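Actibind (Aspergillus niger, PDB 3D3Z) cleaves RNA as a secreted, glycosylated fungal ribonuclease of the T2 family, probably without strict base specificity but with a preference for adenylic acid. Local coordinates at residues R70-T76 / W108-N113; M91-W95 / D104-W108. All coordinates share one frame; numbering follows the deposited sequence. Where two conformers were deposited one is given.

Interaction 1 (R70-T76 / W108-N113); sequences REYSNIT and WEHEWN. With NAG (2-acetamido-2-deoxy-beta-D-glucopyranose), chain B; D3Z (1-(5-deoxy-beta-L-xylofuranosyl)pyrimidine-2,4(1H,3H)-dione), chain E; PO4 (phosphate ion), chain D.
Glu-71 and Asn-113 bring the two backbones to their nearest approach, 5.0 Å between CA atoms, and Ser-73 meets Glu-109 one helical turn earlier: the loop 70-73, extended at Glu-71 and Tyr-72, runs along helix 104-116 against its direction, before Asn-74, in the N-cap position without a side-chain capping bond, leads into helix 75-81. Asn-113 grips the backbone of Tyr-72 with both ends of its amide. Its OD1 accepts from Tyr-72 N at 2.9 Å, the donor tilted 29° from the carbonyl plane, while ND2 donates to Tyr-72 O at 3.0 Å, the acceptor nearly in the amide plane. This pair of bonds fixes the rotation of the amide. With CG anti to its own N (chi1 166°), Trp-112 carries its indole to the loop, and NE1 donates to Arg-70 O at 2.8 Å in the ring plane. Beside it lies the Tyr-72 ring, planes 25° apart but slid so far that they barely overlap; CD2 touches NE1 of Trp-112 at 3.6 Å. The guanidinium of Arg-70, salt-bridged to Asp-67 and Glu-135, brings NH1 near CZ2 of Trp-112. Ile-75 packs against the helix between Trp-108 and Trp-112, its CD1 4.0 Å from Trp-112 CB and its CG2 equally far from Trp-108 CB. Asn-74 ND2 carries the N-linked glycan, whose first sugar reaches the edge of the Tyr-72 ring. From the helix side turned away from this loop, His-110 NE2 donates to a phosphate ion, and Glu-111, a predicted catalytic residue, lines the same pocket: the contact backs the active-site helix of the RNase T2 fold.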
loop_
_atom_site.group_PDB
_atom_site.type_symbol
_atom_site.label_atom_id
_atom_site.label_comp_id
_atom_site.label_asym_id
_atom_site.label_seq_id
_atom_site.Cartn_x
_atom_site.Cartn_y
_atom_site.Cartn_z
ATOM N N ARG A 70 1.247 -13.382 16.137
ATOM C CA ARG A 70 1.902 -13.292 14.869
ATOM C C ARG A 70 2.527 -11.916 14.651
ATOM O O ARG A 70 2.617 -11.502 13.555
ATOM C CB ARG A 70 0.958 -13.640 13.695
ATOM C CG ARG A 70 0.584 -15.146 13.606
ATOM C CD ARG A 70 -0.171 -15.466 12.357
ATOM N NE ARG A 70 -1.359 -14.670 12.261
ATOM C CZ ARG A 70 -1.701 -13.905 11.234
ATOM N NH1 ARG A 70 -0.980 -13.844 10.128
ATOM N NH2 ARG A 70 -2.826 -13.235 11.333
ATOM N N GLU A 71 2.931 -11.258 15.715
ATOM C CA GLU A 71 3.711 -10.019 15.645
ATOM C C GLU A 71 5.181 -10.315 15.825
ATOM O O GLU A 71 5.560 -11.156 16.622
ATOM C CB GLU A 71 3.249 -9.020 16.697
ATOM C CG GLU A 71 1.900 -8.408 16.417
ATOM C CD GLU A 71 1.522 -7.436 17.532
ATOM O OE1 GLU A 71 2.438 -6.945 18.209
ATOM O OE2 GLU A 71 0.333 -7.215 17.776
ATOM N N TYR A 72 6.011 -9.643 15.034
ATOM C CA TYR A 72 7.404 -9.979 14.905
ATOM C C TYR A 72 8.264 -8.751 15.023
ATOM O O TYR A 72 7.819 -7.619 14.754
ATOM C CB TYR A 72 7.650 -10.669 13.547
ATOM C CG TYR A 72 6.851 -11.958 13.470
ATOM C CD1 TYR A 72 7.162 -13.024 14.318
ATOM C CD2 TYR A 72 5.782 -12.100 12.607
ATOM C CE1 TYR A 72 6.440 -14.202 14.299
ATOM C CE2 TYR A 72 5.038 -13.279 12.578
ATOM C CZ TYR A 72 5.377 -14.324 13.435
ATOM O OH TYR A 72 4.642 -15.495 13.419
ATOM N N SER A 73 9.491 -9.001 15.447
ATOM C CA SER A 73 10.517 -7.980 15.534
ATOM C C SER A 73 11.739 -8.391 14.748
ATOM O O SER A 73 12.858 -7.979 15.036
ATOM C CB SER A 73 10.833 -7.697 17.011
ATOM O OG SER A 73 11.449 -8.816 17.629
ATOM N N ASN A 74 11.527 -9.204 13.724
ATOM C CA ASN A 74 12.606 -9.705 12.916
ATOM C C ASN A 74 12.268 -9.900 11.456
ATOM O O ASN A 74 12.628 -10.930 10.850
ATOM C CB ASN A 74 13.125 -11.028 13.499
ATOM C CG ASN A 74 12.051 -12.137 13.510
ATOM O OD1 ASN A 74 10.843 -11.891 13.321
ATOM N ND2 ASN A 74 12.522 -13.376 13.659
ATOM N N ILE A 75 11.594 -8.913 10.866
ATOM C CA ILE A 75 11.183 -9.022 9.462
ATOM C C ILE A 75 12.302 -9.288 8.506
ATOM O O ILE A 75 12.164 -10.131 7.601
ATOM C CB ILE A 75 10.368 -7.722 9.009
ATOM C CG1 ILE A 75 9.089 -7.513 9.842
ATOM C CG2 ILE A 75 10.096 -7.748 7.504
ATOM C CD1 ILE A 75 8.047 -8.676 9.897
ATOM N N THR A 76 13.421 -8.567 8.665
ATOM C CA THR A 76 14.559 -8.705 7.780
ATOM C C THR A 76 15.091 -10.177 7.810
ATOM O O THR A 76 15.395 -10.797 6.810
ATOM C CB THR A 76 15.656 -7.717 8.226
ATOM O OG1 THR A 76 15.156 -6.391 8.019
ATOM C CG2 THR A 76 16.965 -7.905 7.412
ATOM N N TRP A 108 8.971 -1.752 8.835
ATOM C CA TRP A 108 8.385 -3.002 8.292
ATOM C C TRP A 108 7.674 -3.840 9.365
ATOM O O TRP A 108 6.559 -4.356 9.173
ATOM C CB TRP A 108 9.452 -3.795 7.543
ATOM C CG TRP A 108 10.131 -3.059 6.477
ATOM C CD1 TRP A 108 9.600 -2.042 5.693
ATOM C CD2 TRP A 108 11.445 -3.311 5.956
ATOM N NE1 TRP A 108 10.535 -1.627 4.763
ATOM C CE2 TRP A 108 11.657 -2.401 4.889
ATOM C CE3 TRP A 108 12.461 -4.229 6.282
ATOM C CZ2 TRP A 108 12.826 -2.351 4.199
ATOM C CZ3 TRP A 108 13.655 -4.174 5.576
ATOM C CH2 TRP A 108 13.817 -3.255 4.533
ATOM N N GLU A 109 8.316 -3.936 10.539
ATOM C CA GLU A 109 7.630 -4.504 11.723
ATOM C C GLU A 109 6.306 -3.829 11.937
ATOM O O GLU A 109 5.258 -4.474 12.113
ATOM C CB GLU A 109 8.475 -4.353 12.979
ATOM C CG GLU A 109 9.694 -5.271 13.038
ATOM C CD GLU A 109 10.647 -4.890 14.162
ATOM O OE1 GLU A 109 10.179 -4.164 15.044
ATOM O OE2 GLU A 109 11.841 -5.295 14.136
ATOM N N HIS A 110 6.329 -2.506 11.986
ATOM C CA HIS A 110 5.086 -1.729 12.215
ATOM C C HIS A 110 3.982 -2.062 11.225
ATOM O O HIS A 110 2.831 -2.341 11.593
ATOM C CB HIS A 110 5.387 -0.217 12.224
ATOM C CG HIS A 110 4.160 0.636 12.327
ATOM N ND1 HIS A 110 3.450 0.770 13.495
ATOM C CD2 HIS A 110 3.503 1.373 11.398
ATOM C CE1 HIS A 110 2.390 1.528 13.284
ATOM N NE2 HIS A 110 2.415 1.938 12.027
ATOM N N GLU A 111 4.317 -2.037 9.939
ATOM C CA GLU A 111 3.317 -2.328 8.947
ATOM C C GLU A 111 2.724 -3.749 9.033
ATOM O O GLU A 111 1.501 -3.910 8.984
ATOM C CB GLU A 111 3.841 -2.041 7.561
ATOM C CG GLU A 111 4.028 -0.483 7.335
ATOM C CD GLU A 111 2.760 0.342 7.530
ATOM O OE1 GLU A 111 1.724 -0.116 7.020
ATOM O OE2 GLU A 111 2.804 1.433 8.168
ATOM N N TRP A 112 3.576 -4.748 9.167
ATOM C CA TRP A 112 3.126 -6.159 9.303
ATOM C C TRP A 112 2.272 -6.274 10.583
ATOM O O TRP A 112 1.128 -6.778 10.567
ATOM C CB TRP A 112 4.349 -7.183 9.325
ATOM C CG TRP A 112 3.803 -8.465 9.799
ATOM C CD1 TRP A 112 3.901 -9.000 11.052
ATOM C CD2 TRP A 112 2.868 -9.288 9.087
ATOM N NE1 TRP A 112 3.147 -10.148 11.137
ATOM C CE2 TRP A 112 2.458 -10.317 9.956
ATOM C CE3 TRP A 112 2.336 -9.243 7.794
ATOM C CZ2 TRP A 112 1.552 -11.305 9.568
ATOM C CZ3 TRP A 112 1.402 -10.198 7.430
ATOM C CH2 TRP A 112 1.031 -11.215 8.311
ATOM N N ASN A 113 2.863 -5.885 11.714
ATOM C CA ASN A 113 2.179 -6.032 13.021
ATOM C C ASN A 113 0.870 -5.319 13.110
ATOM O O ASN A 113 -0.091 -5.858 13.635
ATOM C CB ASN A 113 3.085 -5.611 14.200
ATOM C CG ASN A 113 4.338 -6.458 14.289
ATOM O OD1 ASN A 113 4.395 -7.572 13.729
ATOM N ND2 ASN A 113 5.369 -5.934 14.963
HETATM C C1 NAG B . 11.566 -14.438 13.919
HETATM C C2 NAG B . 12.239 -15.815 13.699
HETATM C C3 NAG B . 11.242 -16.920 14.028
HETATM C C4 NAG B . 10.609 -16.698 15.373
HETATM C C5 NAG B . 9.984 -15.293 15.433
HETATM C C6 NAG B . 9.262 -14.993 16.745
HETATM C C7 NAG B . 13.924 -15.866 11.920
HETATM C C8 NAG B . 14.308 -16.175 10.499
HETATM N N2 NAG B . 12.656 -16.002 12.323
HETATM O O3 NAG B . 11.870 -18.189 13.936
HETATM O O4 NAG B . 9.647 -17.721 15.484
HETATM O O5 NAG B . 11.011 -14.339 15.205
HETATM O O6 NAG B . 10.136 -15.202 17.829
HETATM O O7 NAG B . 14.803 -15.464 12.677
HETATM N N1 D3Z E . 7.134 6.848 8.721
HETATM C C2 D3Z E . 8.268 6.013 8.723
HETATM N N3 D3Z E . 8.983 5.875 7.610
HETATM C C4 D3Z E . 8.652 6.497 6.478
HETATM C C5 D3Z E . 7.548 7.309 6.469
HETATM C C6 D3Z E . 6.783 7.483 7.614
HETATM O O2 D3Z E . 8.624 5.400 9.751
HETATM O O4 D3Z E . 9.317 6.384 5.428
HETATM C "C1'" D3Z E . 6.332 7.007 9.907
HETATM C "C2'" D3Z E . 6.561 5.755 10.727
HETATM O "O2'" D3Z E . 7.297 6.079 11.921
HETATM C "C3'" D3Z E . 5.187 5.151 10.958
HETATM C "C4'" D3Z E . 4.181 6.078 10.300
HETATM O "O3'" D3Z E . 5.097 3.869 10.359
HETATM O "O4'" D3Z E . 4.935 7.060 9.564
HETATM C "C5'" D3Z E . 3.246 5.267 9.411
HETATM P P PO4 D . 0.117 3.449 9.491
HETATM O O1 PO4 D . -1.273 3.033 9.998
HETATM O O2 PO4 D . -0.081 4.757 8.780
HETATM O O3 PO4 D . 0.686 2.349 8.622
HETATM O O4 PO4 D . 0.919 3.519 10.764
#

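Interaction 2 (M91-W95 / D104-W108); sequences MKEYW and DESFW. With D3Z (1-(5-deoxy-beta-L-xylofuranosyl)pyrimidine-2,4(1H,3H)-dione), chain E; EDO (1,2-ethanediol), chain F.
Aromatic contacts dominate where Trp-95, Phe-107 and Trp-108 form a cluster. The edge of Trp-108 points at the face of Trp-95, their five-membered rings 4.6 Å apart between centroids and the planes at 70°. Trp-95 in turn directs its own edge to the face of Phe-107 in an offset T-shaped pair, with CD1 3.5 Å from Phe-107 CE2. Phe-107 lays a face against the uracil base of the bound nucleoside analogue, whose N3 sits over the ring centre. The chain of Met-91 bends at chi3 (48°), placing CE over the indole of Trp-108 as a CH-pi contact, 3.5 Å from the five-membered ring centroid; SD stands farther off above the six-membered ring, a longer Met-aromatic contact.

Polar links are few. Trp-108 NE1 donates to Trp-95 O at 2.9 Å, just past the helix end. One water donates both to Lys-92 O and to Asp-104 OD2, while Asp-104 OD1 accepts from Asp-97 N.

The contact joins the C-terminal end of helix 85-94 to the start of helix 104-116; helix 134-147 packs on Met-91 and Trp-95, and the backbone of Tyr-94 is hydrogen-bonded to that of Ile-50 in strand 49-56.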
loop_
_atom_site.group_PDB
_atom_site.type_symbol
_atom_site.label_atom_id
_atom_site.label_comp_id
_atom_site.label_asym_id
_atom_site.label_seq_id
_atom_site.Cartn_x
_atom_site.Cartn_y
_atom_site.Cartn_z
ATOM N N MET A 91 12.767 -3.611 -1.145
ATOM C CA MET A 91 12.205 -2.887 -0.038
ATOM C C MET A 91 13.094 -1.785 0.538
ATOM O O MET A 91 12.597 -0.698 0.975
ATOM C CB MET A 91 11.763 -3.843 1.058
ATOM C CG MET A 91 10.589 -4.739 0.652
ATOM S SD MET A 91 10.313 -6.063 1.832
ATOM C CE MET A 91 10.341 -5.214 3.443
ATOM N N LYS A 92 14.398 -2.048 0.595
ATOM C CA LYS A 92 15.338 -1.019 0.974
ATOM C C LYS A 92 15.278 0.229 0.078
ATOM O O LYS A 92 15.403 1.356 0.563
ATOM C CB LYS A 92 16.747 -1.592 0.959
ATOM C CG LYS A 92 17.005 -2.526 2.114
ATOM C CD LYS A 92 18.378 -3.183 1.970
ATOM C CE LYS A 92 18.702 -4.232 3.051
ATOM N NZ LYS A 92 19.729 -5.283 2.654
ATOM N N GLU A 93 15.038 0.018 -1.214
ATOM C CA GLU A 93 14.967 1.082 -2.204
ATOM C C GLU A 93 13.597 1.812 -2.236
ATOM O O GLU A 93 13.548 3.041 -2.182
ATOM C CB GLU A 93 15.321 0.516 -3.593
ATOM C CG GLU A 93 15.120 1.498 -4.720
ATOM C CD GLU A 93 15.958 2.783 -4.611
ATOM O OE1 GLU A 93 16.867 2.858 -3.798
ATOM O OE2 GLU A 93 15.645 3.721 -5.315
ATOM N N TYR A 94 12.524 1.019 -2.231
ATOM C CA TYR A 94 11.171 1.488 -2.503
ATOM C C TYR A 94 10.231 1.457 -1.305
ATOM O O TYR A 94 9.181 2.032 -1.395
ATOM C CB TYR A 94 10.554 0.776 -3.722
ATOM C CG TYR A 94 11.180 1.098 -5.074
ATOM C CD1 TYR A 94 10.823 2.233 -5.778
ATOM C CD2 TYR A 94 12.056 0.210 -5.688
ATOM C CE1 TYR A 94 11.387 2.502 -7.017
ATOM C CE2 TYR A 94 12.647 0.501 -6.899
ATOM C CZ TYR A 94 12.298 1.641 -7.564
ATOM O OH TYR A 94 12.874 1.946 -8.780
ATOM N N TRP A 95 10.649 0.850 -0.194
ATOM C CA TRP A 95 9.904 0.878 1.056
ATOM C C TRP A 95 10.808 1.407 2.204
ATOM O O TRP A 95 10.787 0.932 3.351
ATOM C CB TRP A 95 9.369 -0.498 1.336
ATOM C CG TRP A 95 8.234 -0.547 2.261
ATOM C CD1 TRP A 95 7.881 0.371 3.208
ATOM C CD2 TRP A 95 7.284 -1.613 2.363
ATOM N NE1 TRP A 95 6.765 -0.030 3.880
ATOM C CE2 TRP A 95 6.383 -1.256 3.399
ATOM C CE3 TRP A 95 7.119 -2.853 1.687
ATOM C CZ2 TRP A 95 5.284 -2.073 3.748
ATOM C CZ3 TRP A 95 6.008 -3.661 2.029
ATOM C CH2 TRP A 95 5.161 -3.288 3.089
ATOM N N ASP A 104 14.487 1.027 8.715
ATOM C CA ASP A 104 13.629 0.173 7.857
ATOM C C ASP A 104 12.958 -0.967 8.650
ATOM O O ASP A 104 11.749 -1.154 8.552
ATOM C CB ASP A 104 14.367 -0.456 6.682
ATOM C CG ASP A 104 14.810 0.543 5.666
ATOM O OD1 ASP A 104 14.392 1.740 5.785
ATOM O OD2 ASP A 104 15.597 0.150 4.749
ATOM N N GLU A 105 13.738 -1.700 9.449
ATOM C CA GLU A 105 13.269 -2.860 10.176
ATOM C C GLU A 105 12.077 -2.531 11.048
ATOM O O GLU A 105 11.031 -3.222 10.975
ATOM C CB GLU A 105 14.402 -3.441 11.029
ATOM C CG GLU A 105 14.006 -4.595 11.968
ATOM C CD GLU A 105 13.287 -5.786 11.297
ATOM O OE1 GLU A 105 13.600 -6.146 10.150
ATOM O OE2 GLU A 105 12.374 -6.384 11.936
ATOM N N SER A 106 12.197 -1.438 11.823
ATOM C CA SER A 106 11.115 -1.003 12.727
ATOM C C SER A 106 9.865 -0.652 11.937
ATOM O O SER A 106 8.769 -0.982 12.349
ATOM C CB SER A 106 11.495 0.179 13.663
ATOM O OG SER A 106 12.322 1.149 13.017
ATOM N N PHE A 107 10.046 -0.014 10.792
ATOM C CA PHE A 107 8.929 0.422 9.928
ATOM C C PHE A 107 8.202 -0.800 9.362
ATOM O O PHE A 107 6.952 -0.871 9.371
ATOM C CB PHE A 107 9.491 1.297 8.781
ATOM C CG PHE A 107 8.452 1.910 7.854
ATOM C CD1 PHE A 107 7.180 2.163 8.231
ATOM C CD2 PHE A 107 8.816 2.266 6.585
ATOM C CE1 PHE A 107 6.252 2.733 7.343
ATOM C CE2 PHE A 107 7.920 2.858 5.692
ATOM C CZ PHE A 107 6.651 3.056 6.055
ATOM N N TRP A 108 8.971 -1.752 8.835
ATOM C CA TRP A 108 8.385 -3.002 8.292
ATOM C C TRP A 108 7.674 -3.840 9.365
ATOM O O TRP A 108 6.559 -4.356 9.173
ATOM C CB TRP A 108 9.452 -3.795 7.543
ATOM C CG TRP A 108 10.131 -3.059 6.477
ATOM C CD1 TRP A 108 9.600 -2.042 5.693
ATOM C CD2 TRP A 108 11.445 -3.311 5.956
ATOM N NE1 TRP A 108 10.535 -1.627 4.763
ATOM C CE2 TRP A 108 11.657 -2.401 4.889
ATOM C CE3 TRP A 108 12.461 -4.229 6.282
ATOM C CZ2 TRP A 108 12.826 -2.351 4.199
ATOM C CZ3 TRP A 108 13.655 -4.174 5.576
ATOM C CH2 TRP A 108 13.817 -3.255 4.533
HETATM N N1 D3Z E . 7.134 6.848 8.721
HETATM C C2 D3Z E . 8.268 6.013 8.723
HETATM N N3 D3Z E . 8.983 5.875 7.610
HETATM C C4 D3Z E . 8.652 6.497 6.478
HETATM C C5 D3Z E . 7.548 7.309 6.469
HETATM C C6 D3Z E . 6.783 7.483 7.614
HETATM O O2 D3Z E . 8.624 5.400 9.751
HETATM O O4 D3Z E . 9.317 6.384 5.428
HETATM C "C1'" D3Z E . 6.332 7.007 9.907
HETATM C "C2'" D3Z E . 6.561 5.755 10.727
HETATM O "O2'" D3Z E . 7.297 6.079 11.921
HETATM C "C3'" D3Z E . 5.187 5.151 10.958
HETATM C "C4'" D3Z E . 4.181 6.078 10.300
HETATM O "O3'" D3Z E . 5.097 3.869 10.359
HETATM O "O4'" D3Z E . 4.935 7.060 9.564
HETATM C "C5'" D3Z E . 3.246 5.267 9.411
HETATM C C1 EDO F . 17.587 5.546 0.049
HETATM O O1 EDO F . 16.797 6.697 0.408
HETATM C C2 EDO F . 16.652 4.346 -0.105
HETATM O O2 EDO F . 15.500 4.651 -0.911
HETATM O O HOH W 1 16.518 1.943 2.872
#

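How the interactions relate
From the N terminus, the chain passes through 70-76 into helix 75-81, then helix 85-94, and turns back through a short loop into helix 104-116. Interaction 2 closes the tight loop between 91-95 and 104-108, and lies wholly within the longer excursion that interaction 1 closes between 70-76 and 108-113. Trp-108 belongs to both, and Glu-105 bridges them: its OE2 probably accepts from Ile-75 N (2.9 Å), and its OE1 lies 2.6 Å from Thr-76 OG1. Helix 104-116 is thereby fastened to the glycosylated segment 70-76 and to both preceding helices, while His-110 and Glu-111 line the nucleoside-analogue pocket and Phe-107 reaches it from within interaction 2.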